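Local coordinates for probable porin (Pseudomonas aeruginosa, PDB 2Y0H), which probably forms an OprD-type channel that lets small solutes cross the outer membrane, at residues Leu362-Ile367 with Asp378-Ile383; Gly210-Leu215 with Ser222-Leu227; Tyr101-Leu106 with Ser137-Gly142. One frame throughout, in Å; residues are numbered along the deposited sequence.

Interaction 1: Leu362-Ile367 with Asp378-Ile383; sequences LKWRNI and DENRFI
Arg365 and Arg381 face each other as a hydrogen-bonded pair in the hairpin of strands 361-371 and 376-389. Backbone bonds join the strands at three such pairs: Lys363 with Ile383, Arg365 with Arg381, and Ile367 with Glu379. The one from Arg365 N to Arg381 O is 3.0 Å and nearly straight, at 172°.

Polar side chains gather on the face of the two arginines. Their guanidinium planes are almost perpendicular, 89° apart. One water lies at the edge of both groups, 3.0 Å from Arg365 NH1 and 2.8 Å from Arg381 NH1, and accepts from each. Glu379 OE2 takes a salt bridge from Arg381 NE at 2.6 Å. The carboxylate oxygen lies in the guanidinium plane, but is itself met from above its own plane. Arg365 NH2 makes its own salt bridge, to Asp347 on strand 339-351.

Apolar carbons pack against the same groups. Ile367 CD1 sits over one guanidinium face of Arg381, 3.7 Å from CZ. Ile383 CD1 packs on the aliphatic part of Arg365, 4.0 Å from CG.

The other face carries aromatic rings. CB of Leu362 meets Phe382 CZ at 4.1 Å, close to a bound detergent. Trp364 NE1 gives a weak bond of 3.3 Å to Asn380 OD1, which lies at the ring edge with ring and amide planes 13° apart.

The chemistry implies two environments: a face of aromatic rings and amides that probably turns to the membrane, and a charged face that probably lines the pore. Paired acids probably offset part of that positive charge, consistent with the basic pore lining known in OprD porins.

Interaction 2: Gly210-Leu215 with Ser222-Leu227; sequences GLLHTL and SLRSDL
Leu212 lies over the end of Arg224, and the two side chains run at a slant to each other. Leu212 CD1 stands above the centre of the guanidinium plane, 3.8 Å from Arg224 CZ. The other branch, CD2, reaches Arg224 NH2 at 3.7 Å. Arg224 gets there with its CG opposite the backbone N (chi1 -178°) and a straight chain as far as NE. The turn at chi4, 84°, then sets the flat group under the leucine.

One rim of the guanidinium is held by water. A water in its plane accepts from Arg224 NH1 at 2.7 Å and also bonds Thr214 OG1. Nearby on this face, Asp226 pairs with Arg228.

The frame is a beta hairpin of strands 204-216 and 221-234, two neighbours in the closed antiparallel barrel. Three hydrogen-bonded pairs join them: Leu211 with Leu227, His213 with Ser225, and Leu215 with Leu223. The bond from Ser225 N to His213 O is short, 2.7 Å. The short turn that links these strands lies at the end of the barrel where such turns are probably periplasmic.

The opposite face holds Leu211, Leu215, Leu223 and Leu227, with His213 and Ser225. Leu211 and Leu227 meet through their CB atoms at 4.3 Å, as do Leu215 and Leu223. Leu215 lies near a bound detergent, consistent with a membrane-facing surface. His213 swings its imidazole away from the partner strand, and a water links the ring back to that strand. That water bonds His213 ND1 and Ser225 OG, and donates to Leu223 O at 2.8 Å.

Interaction 3: Tyr101-Leu106 with Ser137-Gly142; sequences YSQTQL and SSEIEG
In Glu139, chi1 (-61°) sets CG beside the backbone N, and the bend at chi2 (-65°) carries the carboxylate over to Ser102 and Thr104 of the other segment. Thr104 helps by holding OG1 on the side away from its own carbonyl carbon (chi1 -59°), where the carboxylate arrives. The side chains of Thr104 and Glu139 cross at about a right angle.

Both oxygens of Glu139 are used. OE1 receives the hydroxyl of Ser102, with OG at 2.8 Å, on its syn lone pair. OE2 takes two donors. Thr104 OG1 comes to its anti lone pair at 2.7 Å. Gln103 N reaches it at 2.9 Å from above the carboxylate plane. The three bonds should fix the rotation of the carboxylate and would probably favour its charged form.

Tyr101 to Thr104 form a type II' beta turn. It closes the two-residue hairpin of strands 87-101 and 104-108. Glu139 belongs to the next turn along the barrel rim, between strands 129-137 and 143-154. One carboxylate thus joins two neighbouring turns, probably on the periplasmic side.

Next to the carboxylate, Thr104 and Ser137 form a non-hydrogen-bonded pair with CA atoms 4.1 Å apart. Their methyl and methylene groups touch, Thr104 CG2 to Ser137 CB at 3.8 Å. Where the chain leaves strand 129-137, Ser138 N donates to Gln103 O at 3.0 Å, from above the carbonyl plane. A water donates to the same Gln103 O, and it also bonds Ser138 OG at 2.7 Å.

Overall arrangement
All three contacts belong to one closed antiparallel barrel of 18 strands. Along the chain interaction 3 comes first, then interaction 2, then interaction 1, and none is nested in another. Interaction 1 joins the last two strands, and interaction 2 the tenth and eleventh. Interaction 3 joins two turns at the rim, where the fifth and sixth strands meet. Interactions 2 and 3 have centres about 25 Å apart, and interactions 1 and 2 about 29 Å. Interactions 1 and 3 lie on opposite sides of the chain's centre, with centres about 40 Å apart. None touches another. Neighbour-to-neighbour pairing of this kind, repeated round the barrel, builds the wall of the probable pore.

Interaction 1: Leu362-Ile367 with Asp378-Ile383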
loop_
_atom_site.group_PDB
_atom_site.type_symbol
_atom_site.label_atom_id
_atom_site.label_comp_id
_atom_site.label_asym_id
_atom_site.label_seq_id
_atom_site.Cartn_x
_atom_site.Cartn_y
_atom_site.Cartn_z
ATOM N N LEU A 362 -8.731 17.363 0.214
ATOM C CA LEU A 362 -9.821 16.855 -0.613
ATOM C C LEU A 362 -9.236 16.042 -1.745
ATOM O O LEU A 362 -8.190 16.399 -2.292
ATOM C CB LEU A 362 -10.664 18.009 -1.194
ATOM C CG LEU A 362 -11.029 19.172 -0.257
ATOM C CD1 LEU A 362 -11.758 20.303 -0.995
ATOM C CD2 LEU A 362 -11.838 18.667 0.921
ATOM N N LYS A 363 -9.905 14.953 -2.106
ATOM C CA LYS A 363 -9.495 14.185 -3.280
ATOM C C LYS A 363 -10.691 13.749 -4.115
ATOM O O LYS A 363 -11.597 13.086 -3.618
ATOM C CB LYS A 363 -8.652 12.961 -2.889
ATOM C CG LYS A 363 -8.058 12.226 -4.101
ATOM C CD LYS A 363 -7.387 10.904 -3.723
ATOM C CE LYS A 363 -6.031 11.106 -3.102
ATOM N NZ LYS A 363 -5.053 11.648 -4.088
ATOM N N TRP A 364 -10.696 14.137 -5.384
ATOM C CA TRP A 364 -11.654 13.593 -6.334
ATOM C C TRP A 364 -10.928 12.606 -7.234
ATOM O O TRP A 364 -9.917 12.955 -7.839
ATOM C CB TRP A 364 -12.293 14.692 -7.188
ATOM C CG TRP A 364 -13.071 14.133 -8.358
ATOM C CD1 TRP A 364 -14.251 13.442 -8.304
ATOM C CD2 TRP A 364 -12.714 14.205 -9.755
ATOM N NE1 TRP A 364 -14.650 13.081 -9.574
ATOM C CE2 TRP A 364 -13.727 13.538 -10.481
ATOM C CE3 TRP A 364 -11.640 14.768 -10.458
ATOM C CZ2 TRP A 364 -13.701 13.424 -11.874
ATOM C CZ3 TRP A 364 -11.611 14.651 -11.845
ATOM C CH2 TRP A 364 -12.634 13.981 -12.536
ATOM N N ARG A 365 -11.447 11.381 -7.310
ATOM C CA ARG A 365 -10.852 10.329 -8.124
ATOM C C ARG A 365 -11.855 9.828 -9.150
ATOM O O ARG A 365 -12.969 9.441 -8.793
ATOM C CB ARG A 365 -10.435 9.134 -7.264
ATOM C CG ARG A 365 -9.752 9.462 -5.947
ATOM C CD ARG A 365 -9.007 8.239 -5.403
ATOM N NE ARG A 365 -7.891 7.855 -6.268
ATOM C CZ ARG A 365 -7.087 6.821 -6.048
ATOM N NH1 ARG A 365 -7.271 6.039 -4.993
ATOM N NH2 ARG A 365 -6.102 6.564 -6.893
ATOM N N ASN A 366 -11.451 9.818 -10.418
ATOM C CA ASN A 366 -12.254 9.224 -11.475
ATOM C C ASN A 366 -11.613 7.925 -11.926
ATOM O O ASN A 366 -10.422 7.881 -12.256
ATOM C CB ASN A 366 -12.424 10.191 -12.654
ATOM C CG ASN A 366 -13.364 9.647 -13.736
ATOM O OD1 ASN A 366 -14.134 8.712 -13.505
ATOM N ND2 ASN A 366 -13.302 10.245 -14.926
ATOM N N ILE A 367 -12.404 6.862 -11.936
ATOM C CA ILE A 367 -11.900 5.547 -12.299
ATOM C C ILE A 367 -12.637 4.970 -13.505
ATOM O O ILE A 367 -13.852 4.815 -13.488
ATOM C CB ILE A 367 -12.014 4.576 -11.119
ATOM C CG1 ILE A 367 -11.208 5.102 -9.938
ATOM C CG2 ILE A 367 -11.524 3.197 -11.501
ATOM C CD1 ILE A 367 -11.276 4.229 -8.729
ATOM N N ASP A 378 -17.088 2.091 -13.998
ATOM C CA ASP A 378 -16.910 3.525 -13.907
ATOM C C ASP A 378 -17.215 3.874 -12.480
ATOM O O ASP A 378 -18.146 3.334 -11.890
ATOM C CB ASP A 378 -17.859 4.263 -14.834
ATOM C CG ASP A 378 -17.546 4.020 -16.282
ATOM O OD1 ASP A 378 -16.667 4.713 -16.821
ATOM O OD2 ASP A 378 -18.167 3.122 -16.876
ATOM N N GLU A 379 -16.413 4.764 -11.920
ATOM C CA GLU A 379 -16.521 5.074 -10.517
ATOM C C GLU A 379 -15.940 6.444 -10.237
ATOM O O GLU A 379 -14.917 6.844 -10.810
ATOM C CB GLU A 379 -15.814 4.012 -9.666
ATOM C CG GLU A 379 -15.660 4.421 -8.210
ATOM C CD GLU A 379 -15.255 3.275 -7.309
ATOM O OE1 GLU A 379 -15.250 2.110 -7.769
ATOM O OE2 GLU A 379 -14.946 3.547 -6.129
ATOM N N ASN A 380 -16.622 7.167 -9.361
ATOM C CA ASN A 380 -16.100 8.406 -8.846
ATOM C C ASN A 380 -16.044 8.315 -7.337
ATOM O O ASN A 380 -16.947 7.773 -6.706
ATOM C CB ASN A 380 -16.957 9.576 -9.318
ATOM C CG ASN A 380 -16.839 9.804 -10.817
ATOM O OD1 ASN A 380 -15.989 10.569 -11.277
ATOM N ND2 ASN A 380 -17.666 9.110 -11.588
ATOM N N ARG A 381 -14.961 8.809 -6.756
ATOM C CA ARG A 381 -14.864 8.858 -5.311
ATOM C C ARG A 381 -14.594 10.281 -4.905
ATOM O O ARG A 381 -13.959 11.032 -5.641
ATOM C CB ARG A 381 -13.722 7.986 -4.803
ATOM C CG ARG A 381 -13.750 6.566 -5.291
ATOM C CD ARG A 381 -12.639 5.749 -4.647
ATOM N NE ARG A 381 -12.637 4.401 -5.183
ATOM C CZ ARG A 381 -11.629 3.551 -5.069
ATOM N NH1 ARG A 381 -10.523 3.909 -4.426
ATOM N NH2 ARG A 381 -11.729 2.339 -5.605
ATOM N N PHE A 382 -15.074 10.649 -3.728
ATOM C CA PHE A 382 -14.672 11.903 -3.129
ATOM C C PHE A 382 -14.319 11.627 -1.685
ATOM O O PHE A 382 -15.130 11.079 -0.923
ATOM C CB PHE A 382 -15.763 12.970 -3.251
ATOM C CG PHE A 382 -15.316 14.325 -2.803
ATOM C CD1 PHE A 382 -14.504 15.098 -3.616
ATOM C CD2 PHE A 382 -15.694 14.825 -1.565
ATOM C CE1 PHE A 382 -14.080 16.348 -3.204
ATOM C CE2 PHE A 382 -15.281 16.078 -1.151
ATOM C CZ PHE A 382 -14.471 16.837 -1.969
ATOM N N ILE A 383 -13.088 11.970 -1.327
ATOM C CA ILE A 383 -12.540 11.652 -0.023
ATOM C C ILE A 383 -12.063 12.925 0.645
ATOM O O ILE A 383 -11.364 13.729 0.023
ATOM C CB ILE A 383 -11.346 10.684 -0.141
ATOM C CG1 ILE A 383 -11.762 9.395 -0.848
ATOM C CG2 ILE A 383 -10.751 10.375 1.217
ATOM C CD1 ILE A 383 -11.252 9.304 -2.268
HETATM O O HOH W 1 -9.207 5.723 -2.738
#

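Interaction 2: Gly210-Leu215 with Ser222-Leu227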
loop_
_atom_site.group_PDB
_atom_site.type_symbol
_atom_site.label_atom_id
_atom_site.label_comp_id
_atom_site.label_asym_id
_atom_site.label_seq_id
_atom_site.Cartn_x
_atom_site.Cartn_y
_atom_site.Cartn_z
ATOM N N GLY A 210 14.798 -4.873 -4.838
ATOM C CA GLY A 210 14.488 -3.572 -5.385
ATOM C C GLY A 210 15.734 -2.733 -5.576
ATOM O O GLY A 210 16.639 -2.738 -4.745
ATOM N N LEU A 211 15.774 -2.000 -6.675
ATOM C CA LEU A 211 16.903 -1.146 -6.983
ATOM C C LEU A 211 16.344 0.234 -7.292
ATOM O O LEU A 211 15.626 0.414 -8.280
ATOM C CB LEU A 211 17.644 -1.713 -8.187
ATOM C CG LEU A 211 19.167 -1.660 -8.197
ATOM C CD1 LEU A 211 19.704 -2.545 -9.312
ATOM C CD2 LEU A 211 19.638 -0.231 -8.380
ATOM N N LEU A 212 16.638 1.200 -6.430
ATOM C CA LEU A 212 16.159 2.559 -6.630
ATOM C C LEU A 212 17.288 3.517 -7.037
ATOM O O LEU A 212 18.199 3.796 -6.250
ATOM C CB LEU A 212 15.437 3.069 -5.379
ATOM C CG LEU A 212 14.920 4.498 -5.498
ATOM C CD1 LEU A 212 13.937 4.595 -6.666
ATOM C CD2 LEU A 212 14.276 4.963 -4.183
ATOM N N HIS A 213 17.219 4.015 -8.269
ATOM C CA HIS A 213 18.220 4.963 -8.765
ATOM C C HIS A 213 17.620 6.319 -9.149
ATOM O O HIS A 213 16.683 6.398 -9.952
ATOM C CB HIS A 213 19.000 4.386 -9.948
ATOM C CG HIS A 213 20.103 5.280 -10.423
ATOM N ND1 HIS A 213 20.029 5.998 -11.597
ATOM C CD2 HIS A 213 21.294 5.595 -9.860
ATOM C CE1 HIS A 213 21.135 6.707 -11.745
ATOM N NE2 HIS A 213 21.915 6.485 -10.702
ATOM N N THR A 214 18.158 7.381 -8.556
ATOM C CA THR A 214 17.750 8.738 -8.889
ATOM C C THR A 214 18.923 9.463 -9.564
ATOM O O THR A 214 20.017 9.578 -8.996
ATOM C CB THR A 214 17.259 9.521 -7.649
ATOM O OG1 THR A 214 16.077 8.901 -7.126
ATOM C CG2 THR A 214 16.916 10.952 -8.020
ATOM N N LEU A 215 18.687 9.922 -10.788
ATOM C CA LEU A 215 19.707 10.570 -11.596
ATOM C C LEU A 215 19.326 12.038 -11.778
ATOM O O LEU A 215 18.317 12.337 -12.413
ATOM C CB LEU A 215 19.809 9.883 -12.969
ATOM C CG LEU A 215 20.734 10.511 -14.027
ATOM C CD1 LEU A 215 22.207 10.302 -13.661
ATOM C CD2 LEU A 215 20.466 9.975 -15.439
ATOM N N SER A 222 15.022 15.328 -12.942
ATOM C CA SER A 222 15.597 14.101 -12.406
ATOM C C SER A 222 14.912 12.864 -12.963
ATOM O O SER A 222 13.713 12.870 -13.228
ATOM C CB SER A 222 15.528 14.085 -10.877
ATOM O OG SER A 222 14.182 14.028 -10.431
ATOM N N LEU A 223 15.682 11.805 -13.146
ATOM C CA LEU A 223 15.120 10.552 -13.602
ATOM C C LEU A 223 15.111 9.545 -12.454
ATOM O O LEU A 223 16.156 9.127 -11.960
ATOM C CB LEU A 223 15.898 10.006 -14.796
ATOM C CG LEU A 223 15.225 8.824 -15.494
ATOM C CD1 LEU A 223 13.871 9.224 -16.102
ATOM C CD2 LEU A 223 16.144 8.259 -16.553
ATOM N N ARG A 224 13.918 9.171 -12.023
ATOM C CA ARG A 224 13.784 8.152 -11.000
ATOM C C ARG A 224 13.523 6.796 -11.660
ATOM O O ARG A 224 12.521 6.626 -12.356
ATOM C CB ARG A 224 12.660 8.528 -10.036
ATOM C CG ARG A 224 12.443 7.558 -8.878
ATOM C CD ARG A 224 11.187 7.965 -8.141
ATOM N NE ARG A 224 10.802 7.065 -7.057
ATOM C CZ ARG A 224 11.301 7.129 -5.825
ATOM N NH1 ARG A 224 12.233 8.030 -5.530
ATOM N NH2 ARG A 224 10.883 6.280 -4.900
ATOM N N SER A 225 14.448 5.859 -11.455
ATOM C CA SER A 225 14.298 4.475 -11.892
ATOM C C SER A 225 14.032 3.565 -10.688
ATOM O O SER A 225 14.868 3.431 -9.796
ATOM C CB SER A 225 15.542 3.999 -12.655
ATOM O OG SER A 225 15.790 4.848 -13.762
ATOM N N ASP A 226 12.854 2.954 -10.682
ATOM C CA ASP A 226 12.358 2.151 -9.561
ATOM C C ASP A 226 12.143 0.747 -10.113
ATOM O O ASP A 226 11.138 0.491 -10.781
ATOM C CB ASP A 226 11.041 2.755 -9.055
ATOM C CG ASP A 226 10.500 2.086 -7.787
ATOM O OD1 ASP A 226 10.937 0.991 -7.388
ATOM O OD2 ASP A 226 9.582 2.670 -7.196
ATOM N N LEU A 227 13.117 -0.135 -9.878
ATOM C CA LEU A 227 13.114 -1.482 -10.442
ATOM C C LEU A 227 12.784 -2.479 -9.333
ATOM O O LEU A 227 13.324 -2.381 -8.229
ATOM C CB LEU A 227 14.482 -1.827 -11.027
ATOM C CG LEU A 227 15.194 -0.860 -11.985
ATOM C CD1 LEU A 227 16.472 -1.508 -12.562
ATOM C CD2 LEU A 227 14.277 -0.390 -13.105
HETATM O O HOH W 2 17.445 6.801 -12.794
HETATM O O HOH W 3 13.622 9.973 -6.891
#

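Interaction 3: Tyr101-Leu106 with Ser137-Gly142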
loop_
_atom_site.group_PDB
_atom_site.type_symbol
_atom_site.label_atom_id
_atom_site.label_comp_id
_atom_site.label_asym_id
_atom_site.label_seq_id
_atom_site.Cartn_x
_atom_site.Cartn_y
_atom_site.Cartn_z
ATOM N N TYR A 101 16.416 1.328 21.889
ATOM C CA TYR A 101 17.803 1.340 22.333
ATOM C C TYR A 101 18.681 1.777 21.174
ATOM O O TYR A 101 18.618 1.201 20.089
ATOM C CB TYR A 101 18.223 -0.046 22.832
ATOM C CG TYR A 101 19.653 -0.125 23.339
ATOM C CD1 TYR A 101 20.016 0.442 24.558
ATOM C CD2 TYR A 101 20.632 -0.781 22.610
ATOM C CE1 TYR A 101 21.318 0.364 25.027
ATOM C CE2 TYR A 101 21.934 -0.866 23.073
ATOM C CZ TYR A 101 22.272 -0.292 24.280
ATOM O OH TYR A 101 23.569 -0.379 24.738
ATOM N N SER A 102 19.496 2.799 21.402
ATOM C CA SER A 102 20.315 3.369 20.338
ATOM C C SER A 102 19.459 3.658 19.112
ATOM O O SER A 102 18.591 4.532 19.155
ATOM C CB SER A 102 21.470 2.443 19.974
ATOM O OG SER A 102 22.331 3.090 19.053
ATOM N N GLN A 103 19.689 2.918 18.029
ATOM C CA GLN A 103 18.947 3.128 16.780
ATOM C C GLN A 103 18.040 1.942 16.445
ATOM O O GLN A 103 17.682 1.728 15.288
ATOM C CB GLN A 103 19.908 3.389 15.610
ATOM C CG GLN A 103 20.847 4.568 15.819
ATOM C CD GLN A 103 20.110 5.888 15.944
ATOM O OE1 GLN A 103 19.084 6.109 15.294
ATOM N NE2 GLN A 103 20.627 6.774 16.789
ATOM N N THR A 104 17.682 1.168 17.456
ATOM C CA THR A 104 16.890 -0.032 17.244
ATOM C C THR A 104 15.562 0.096 17.984
ATOM O O THR A 104 15.508 0.601 19.107
ATOM C CB THR A 104 17.662 -1.292 17.691
ATOM O OG1 THR A 104 18.889 -1.381 16.951
ATOM C CG2 THR A 104 16.842 -2.564 17.466
ATOM N N GLN A 105 14.484 -0.340 17.341
ATOM C CA GLN A 105 13.170 -0.240 17.944
ATOM C C GLN A 105 12.403 -1.540 17.793
ATOM O O GLN A 105 12.414 -2.161 16.739
ATOM C CB GLN A 105 12.385 0.909 17.317
ATOM C CG GLN A 105 11.007 1.107 17.933
ATOM C CD GLN A 105 10.477 2.519 17.745
ATOM O OE1 GLN A 105 11.156 3.377 17.183
ATOM N NE2 GLN A 105 9.264 2.768 18.226
ATOM N N LEU A 106 11.747 -1.963 18.863
ATOM C CA LEU A 106 10.843 -3.093 18.772
ATOM C C LEU A 106 9.421 -2.615 19.044
ATOM O O LEU A 106 9.177 -1.879 20.004
ATOM C CB LEU A 106 11.238 -4.191 19.759
ATOM C CG LEU A 106 10.252 -5.356 19.899
ATOM C CD1 LEU A 106 10.197 -6.181 18.619
ATOM C CD2 LEU A 106 10.586 -6.227 21.103
ATOM N N SER A 137 16.205 -1.657 12.836
ATOM C CA SER A 137 17.472 -1.243 13.398
ATOM C C SER A 137 18.304 -0.532 12.351
ATOM O O SER A 137 18.478 -1.032 11.243
ATOM C CB SER A 137 18.212 -2.448 13.973
ATOM O OG SER A 137 19.409 -2.053 14.604
ATOM N N SER A 138 18.810 0.639 12.721
ATOM C CA SER A 138 19.578 1.486 11.818
ATOM C C SER A 138 20.865 1.915 12.497
ATOM O O SER A 138 21.201 3.100 12.515
ATOM C CB SER A 138 18.761 2.727 11.463
ATOM O OG SER A 138 17.499 2.356 10.934
ATOM N N GLU A 139 21.568 0.944 13.073
ATOM C CA GLU A 139 22.791 1.200 13.830
ATOM C C GLU A 139 23.938 1.638 12.930
ATOM O O GLU A 139 24.777 2.436 13.335
ATOM C CB GLU A 139 23.217 -0.047 14.611
ATOM C CG GLU A 139 22.205 -0.543 15.633
ATOM C CD GLU A 139 21.980 0.442 16.763
ATOM O OE1 GLU A 139 22.884 1.264 17.026
ATOM O OE2 GLU A 139 20.897 0.388 17.388
ATOM N N ILE A 140 23.978 1.096 11.715
ATOM C CA ILE A 140 25.066 1.370 10.775
ATOM C C ILE A 140 24.623 2.361 9.700
ATOM O O ILE A 140 23.547 2.210 9.125
ATOM C CB ILE A 140 25.562 0.080 10.088
ATOM C CG1 ILE A 140 26.375 -0.770 11.054
ATOM C CG2 ILE A 140 26.426 0.407 8.865
ATOM C CD1 ILE A 140 25.547 -1.531 12.050
ATOM N N GLU A 141 25.458 3.363 9.428
ATOM C CA GLU A 141 25.140 4.397 8.444
ATOM C C GLU A 141 24.603 3.819 7.143
ATOM O O GLU A 141 25.211 2.930 6.558
ATOM C CB GLU A 141 26.378 5.252 8.146
ATOM C CG GLU A 141 26.786 6.193 9.274
ATOM C CD GLU A 141 28.030 7.007 8.940
ATOM O OE1 GLU A 141 28.426 7.044 7.752
ATOM O OE2 GLU A 141 28.615 7.607 9.868
ATOM N N GLY A 142 23.459 4.330 6.701
ATOM C CA GLY A 142 22.893 3.950 5.417
ATOM C C GLY A 142 22.251 2.570 5.371
ATOM O O GLY A 142 21.817 2.123 4.305
HETATM O O HOH W 4 15.551 2.077 12.823
#